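Local coordinates for protein probable AP endonuclease (African swine fever virus, PDB 6KI3) that probably cleaves DNA on the 5' side of abasic sites with the help of three zinc ions, and also trims mismatched 3' ends during repair, at residues H187-S191 with G192-S196; N28-A31 with N32-F36. All blocks are in the same frame, centred on the assembly; numbering follows the deposited sequence.

Contact 1 of 2, residues H187-S191 with G192-S196; sequences HIWSS and GVNIS. With ZN (zinc ion), chain I; nucleotides of chain C.
Val-193 and Gly-192 turn their backbone N-H groups back onto the last turn of the helix that ends at Ser-190. Val-193 N donates to Ile-188 O at 2.8 Å. Gly-192 N donates to Trp-189 O at 3.0 Å, and this donor stands above the carbonyl plane. With Gly-192 at positive phi, the pair makes a Schellman motif.

Beyond the cap, Asn-194 forms an Asx turn. Its OD1 accepts from Ser-196 N at 3.0 Å, with a fairly straight angle of 164° at the hydrogen. The side chain of Asn-194 runs beside Trp-189 and points the same way, its amide plane 85° from the indole. Ser-196 OG sits obliquely to the same ring, 3.2 Å from Trp-189 CZ3, and is hydrogen-bonded to Ile-246 O. The indole nitrogen, Trp-189 NE1, is satisfied by Thr-229 O.

The apolar part lies on Ile-188. Its CG1 falls between the backbone N and the carbonyl carbon (chi1 67°). From there the extended chain carries CD1 to Ile-195 CD1, 3.9 Å away. The two isoleucines cross at about a right angle.

One turn before the helix end, His-187 points away from the loop. Its NE2 binds a zinc ion at 2.1 Å, and Asp-236 and His-238 complete the protein ligands. Oxygens OP2 and OP3 of the abasic-site analogue in DNA chain C reach the same metal. His-187 ND1 donates to Thr-148 O, a second-shell bond that fixes the ring's rotation. Ser-190 OG is bonded to Ile-235 O, next to the zinc ligand Asp-236. The chemistry thus implies a closed helix end beside a zinc ligand whose two ring nitrogens are both engaged, one by the metal and one by the protein.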
loop_
_atom_site.group_PDB
_atom_site.type_symbol
_atom_site.label_atom_id
_atom_site.label_comp_id
_atom_site.label_asym_id
_atom_site.label_seq_id
_atom_site.Cartn_x
_atom_site.Cartn_y
_atom_site.Cartn_z
ATOM N N HIS A 187 -0.920 -8.585 6.068
ATOM C CA HIS A 187 0.066 -9.545 5.585
ATOM C C HIS A 187 1.002 -9.997 6.698
ATOM O O HIS A 187 1.273 -11.195 6.838
ATOM C CB HIS A 187 0.860 -8.945 4.426
ATOM C CG HIS A 187 0.044 -8.720 3.193
ATOM N ND1 HIS A 187 0.598 -8.326 1.994
ATOM C CD2 HIS A 187 -1.286 -8.834 2.973
ATOM C CE1 HIS A 187 -0.356 -8.209 1.089
ATOM N NE2 HIS A 187 -1.509 -8.509 1.658
ATOM N N ILE A 188 1.514 -9.055 7.497
ATOM C CA ILE A 188 2.371 -9.441 8.615
ATOM C C ILE A 188 1.581 -10.249 9.632
ATOM O O ILE A 188 2.136 -11.115 10.318
ATOM C CB ILE A 188 3.029 -8.202 9.258
ATOM C CG1 ILE A 188 1.987 -7.322 9.952
ATOM C CG2 ILE A 188 3.800 -7.403 8.216
ATOM C CD1 ILE A 188 2.591 -6.214 10.789
ATOM N N TRP A 189 0.276 -9.989 9.742
ATOM C CA TRP A 189 -0.588 -10.840 10.551
ATOM C C TRP A 189 -0.663 -12.243 9.964
ATOM O O TRP A 189 -0.498 -13.239 10.678
ATOM C CB TRP A 189 -1.981 -10.217 10.646
ATOM C CG TRP A 189 -3.030 -11.125 11.213
ATOM C CD1 TRP A 189 -3.847 -11.968 10.518
ATOM C CD2 TRP A 189 -3.389 -11.267 12.593
ATOM N NE1 TRP A 189 -4.687 -12.632 11.378
ATOM C CE2 TRP A 189 -4.426 -12.218 12.658
ATOM C CE3 TRP A 189 -2.932 -10.684 13.778
ATOM C CZ2 TRP A 189 -5.015 -12.600 13.862
ATOM C CZ3 TRP A 189 -3.516 -11.065 14.973
ATOM C CH2 TRP A 189 -4.546 -12.014 15.006
ATOM N N SER A 190 -0.910 -12.335 8.653
ATOM C CA SER A 190 -0.946 -13.633 7.988
ATOM C C SER A 190 0.393 -14.352 8.087
ATOM O O SER A 190 0.434 -15.587 8.097
ATOM C CB SER A 190 -1.352 -13.454 6.524
ATOM O OG SER A 190 -1.230 -14.666 5.801
ATOM N N SER A 191 1.492 -13.604 8.167
ATOM C CA SER A 191 2.815 -14.200 8.302
ATOM C C SER A 191 3.177 -14.518 9.748
ATOM O O SER A 191 4.265 -15.051 9.990
ATOM C CB SER A 191 3.873 -13.281 7.690
ATOM O OG SER A 191 3.729 -13.212 6.283
ATOM N N GLY A 192 2.312 -14.202 10.701
ATOM C CA GLY A 192 2.482 -14.611 12.074
ATOM C C GLY A 192 2.873 -13.535 13.078
ATOM O O GLY A 192 3.464 -13.874 14.111
ATOM N N VAL A 193 2.560 -12.270 12.819
ATOM C CA VAL A 193 2.892 -11.176 13.727
ATOM C C VAL A 193 1.603 -10.726 14.402
ATOM O O VAL A 193 0.728 -10.129 13.761
ATOM C CB VAL A 193 3.574 -10.011 12.998
ATOM C CG1 VAL A 193 3.912 -8.899 13.978
ATOM C CG2 VAL A 193 4.826 -10.495 12.281
ATOM N N ASN A 194 1.483 -11.011 15.698
ATOM C CA ASN A 194 0.324 -10.585 16.476
ATOM C C ASN A 194 0.399 -9.079 16.696
ATOM O O ASN A 194 1.276 -8.592 17.415
ATOM C CB ASN A 194 0.278 -11.336 17.804
ATOM C CG ASN A 194 -1.020 -11.115 18.567
ATOM O OD1 ASN A 194 -1.692 -10.096 18.406
ATOM N ND2 ASN A 194 -1.375 -12.078 19.410
ATOM N N ILE A 195 -0.522 -8.339 16.080
ATOM C CA ILE A 195 -0.577 -6.888 16.226
ATOM C C ILE A 195 -1.958 -6.487 16.728
ATOM O O ILE A 195 -2.440 -5.386 16.441
ATOM C CB ILE A 195 -0.247 -6.181 14.898
ATOM C CG1 ILE A 195 -1.143 -6.715 13.778
ATOM C CG2 ILE A 195 1.222 -6.359 14.549
ATOM C CD1 ILE A 195 -0.967 -6.002 12.455
ATOM N N SER A 196 -2.598 -7.377 17.491
ATOM C CA SER A 196 -3.980 -7.146 17.900
ATOM C C SER A 196 -4.076 -6.057 18.961
ATOM O O SER A 196 -4.909 -5.148 18.858
ATOM C CB SER A 196 -4.599 -8.450 18.406
ATOM O OG SER A 196 -4.741 -9.385 17.352
HETATM ZN ZN ZN I . -3.352 -8.497 0.687
ATOM O "O5'" 3DR C 1 -3.998 -6.264 -2.043
ATOM P P 3DR C 1 -2.685 -7.044 -1.537
ATOM O OP1 3DR C 1 -1.662 -6.762 -2.610
ATOM O OP2 3DR C 1 -2.393 -6.401 -0.205
ATOM O OP3 3DR C 1 -3.112 -8.490 -1.465
ATOM C "C2'" 3DR C 1 -6.211 -3.770 -4.931
ATOM C "C5'" 3DR C 1 -4.378 -6.268 -3.417
ATOM C "C4'" 3DR C 1 -5.780 -5.683 -3.524
ATOM O "O4'" 3DR C 1 -5.861 -4.515 -2.706
ATOM C "C1'" 3DR C 1 -6.325 -3.394 -3.460
ATOM C "C3'" 3DR C 1 -6.127 -5.283 -4.947
ATOM O "O3'" 3DR C 1 -7.413 -5.808 -5.278
#

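Contact 2 of 2, residues N28-A31 with N32-F36; sequences NSIA and NYVAF
Asn-32 folds back over the turn before it and meets Asn-28, one turn earlier in the helix. Backbone bonds come first. Asn-32 N donates to Asn-28 O at 3.1 Å. Tyr-33 N donates to Ser-29 O at 2.8 Å. Val-34 N reaches Ile-30 O at 2.7 Å, and Ala-35 N continues the ladder to Ala-31 O.

Polar side chains make the next group. Asn-32 CG lies beside its own backbone N, anti to the carbonyl carbon (chi1 -59°), which brings the amide over Asn-28 O. Asn-28 OD1 and Asn-32 ND2 are 3.6 Å apart, with the amide planes 84° apart. Each has its main partner in the chain before helix 25-39: Asp-18 N for Asn-28 OD1, and Trp-16 O for Asn-32 ND2. Ser-29 OG bonds back to Ile-26 O. Tyr-33 OH bonds to Ser-46 O and Ala-9 N.

Apolar contact is modest. Ile-30 CG2 and Val-34 CG2 meet at 4.2 Å on the side that faces helix 63-76.

The aromatic group is the Tyr-33 ring. It has Ile-30 O at its edge, in plane, with CD2 3.9 Å from that oxygen, and it stacks on Phe-44. This is the i to i+4 pattern of an alpha helix, here helix 25-39, packed outside the parallel strands 6-10 and 46-49 of a TIM barrel.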
loop_
_atom_site.group_PDB
_atom_site.type_symbol
_atom_site.label_atom_id
_atom_site.label_comp_id
_atom_site.label_asym_id
_atom_site.label_seq_id
_atom_site.Cartn_x
_atom_site.Cartn_y
_atom_site.Cartn_z
ATOM N N ASN A 28 -11.452 9.904 -13.810
ATOM C CA ASN A 28 -12.878 9.982 -13.505
ATOM C C ASN A 28 -13.210 9.225 -12.225
ATOM O O ASN A 28 -13.996 9.703 -11.398
ATOM C CB ASN A 28 -13.695 9.438 -14.678
ATOM C CG ASN A 28 -15.156 9.224 -14.328
ATOM O OD1 ASN A 28 -15.566 8.116 -13.981
ATOM N ND2 ASN A 28 -15.951 10.283 -14.424
ATOM N N SER A 29 -12.617 8.043 -12.045
ATOM C CA SER A 29 -12.858 7.272 -10.830
ATOM C C SER A 29 -12.332 8.003 -9.601
ATOM O O SER A 29 -12.992 8.032 -8.556
ATOM C CB SER A 29 -12.212 5.891 -10.950
ATOM O OG SER A 29 -10.807 5.998 -11.097
ATOM N N ILE A 30 -11.145 8.603 -9.711
ATOM C CA ILE A 30 -10.588 9.362 -8.596
ATOM C C ILE A 30 -11.451 10.583 -8.298
ATOM O O ILE A 30 -11.626 10.969 -7.135
ATOM C CB ILE A 30 -9.128 9.746 -8.899
ATOM C CG1 ILE A 30 -8.243 8.499 -8.864
ATOM C CG2 ILE A 30 -8.618 10.795 -7.919
ATOM C CD1 ILE A 30 -6.803 8.763 -9.217
ATOM N N ALA A 31 -12.016 11.200 -9.338
ATOM C CA ALA A 31 -12.914 12.332 -9.132
ATOM C C ALA A 31 -14.125 11.925 -8.300
ATOM O O ALA A 31 -14.503 12.621 -7.351
ATOM C CB ALA A 31 -13.352 12.906 -10.480
ATOM N N ASN A 32 -14.746 10.795 -8.643
ATOM C CA ASN A 32 -15.868 10.303 -7.850
ATOM C C ASN A 32 -15.413 9.885 -6.458
ATOM O O ASN A 32 -16.143 10.066 -5.476
ATOM C CB ASN A 32 -16.545 9.137 -8.569
ATOM C CG ASN A 32 -17.059 9.520 -9.941
ATOM O OD1 ASN A 32 -17.289 10.695 -10.224
ATOM N ND2 ASN A 32 -17.241 8.528 -10.805
ATOM N N TYR A 33 -14.202 9.331 -6.354
ATOM C CA TYR A 33 -13.668 8.921 -5.060
ATOM C C TYR A 33 -13.361 10.122 -4.174
ATOM O O TYR A 33 -13.482 10.033 -2.947
ATOM C CB TYR A 33 -12.426 8.055 -5.280
ATOM C CG TYR A 33 -11.435 8.017 -4.139
ATOM C CD1 TYR A 33 -11.573 7.105 -3.100
ATOM C CD2 TYR A 33 -10.338 8.869 -4.121
ATOM C CE1 TYR A 33 -10.657 7.058 -2.065
ATOM C CE2 TYR A 33 -9.422 8.833 -3.092
ATOM C CZ TYR A 33 -9.583 7.925 -2.069
ATOM O OH TYR A 33 -8.667 7.891 -1.046
ATOM N N VAL A 34 -12.968 11.250 -4.771
ATOM C CA VAL A 34 -12.762 12.467 -3.991
ATOM C C VAL A 34 -14.100 13.062 -3.573
ATOM O O VAL A 34 -14.247 13.576 -2.457
ATOM C CB VAL A 34 -11.908 13.469 -4.790
ATOM C CG1 VAL A 34 -12.020 14.869 -4.202
ATOM C CG2 VAL A 34 -10.456 13.019 -4.811
ATOM N N ALA A 35 -15.101 12.997 -4.456
ATOM C CA ALA A 35 -16.437 13.460 -4.096
ATOM C C ALA A 35 -16.999 12.657 -2.929
ATOM O O ALA A 35 -17.593 13.222 -2.004
ATOM C CB ALA A 35 -17.367 13.373 -5.305
ATOM N N PHE A 36 -16.814 11.334 -2.957
ATOM C CA PHE A 36 -17.256 10.495 -1.849
ATOM C C PHE A 36 -16.580 10.891 -0.543
ATOM O O PHE A 36 -17.183 10.766 0.530
ATOM C CB PHE A 36 -16.985 9.026 -2.175
ATOM C CG PHE A 36 -17.251 8.087 -1.033
ATOM C CD1 PHE A 36 -18.541 7.681 -0.736
ATOM C CD2 PHE A 36 -16.206 7.599 -0.265
ATOM C CE1 PHE A 36 -18.783 6.814 0.311
ATOM C CE2 PHE A 36 -16.443 6.732 0.782
ATOM C CZ PHE A 36 -17.733 6.338 1.069
#

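Both contacts are local and partly buried, and they lie on opposite sides of the chain's centre, with centres about 32 Å apart. They share no helix or strand. Contact 2 is the middle of a long outer helix of the barrel, so its backbone bonds repeat regularly. Its polar side chains bond to Trp-16, Asp-18, Ala-9 and Ser-46. Contact 1 is where a short helix following strand 179-184 stops, so its bonds close a helix end and shape a loop. It carries a ligand of the zinc ion that the DNA phosphate also binds. Contact 2 has no metal ligand and stays about 7 Å from the nucleic acid at its nearest atom.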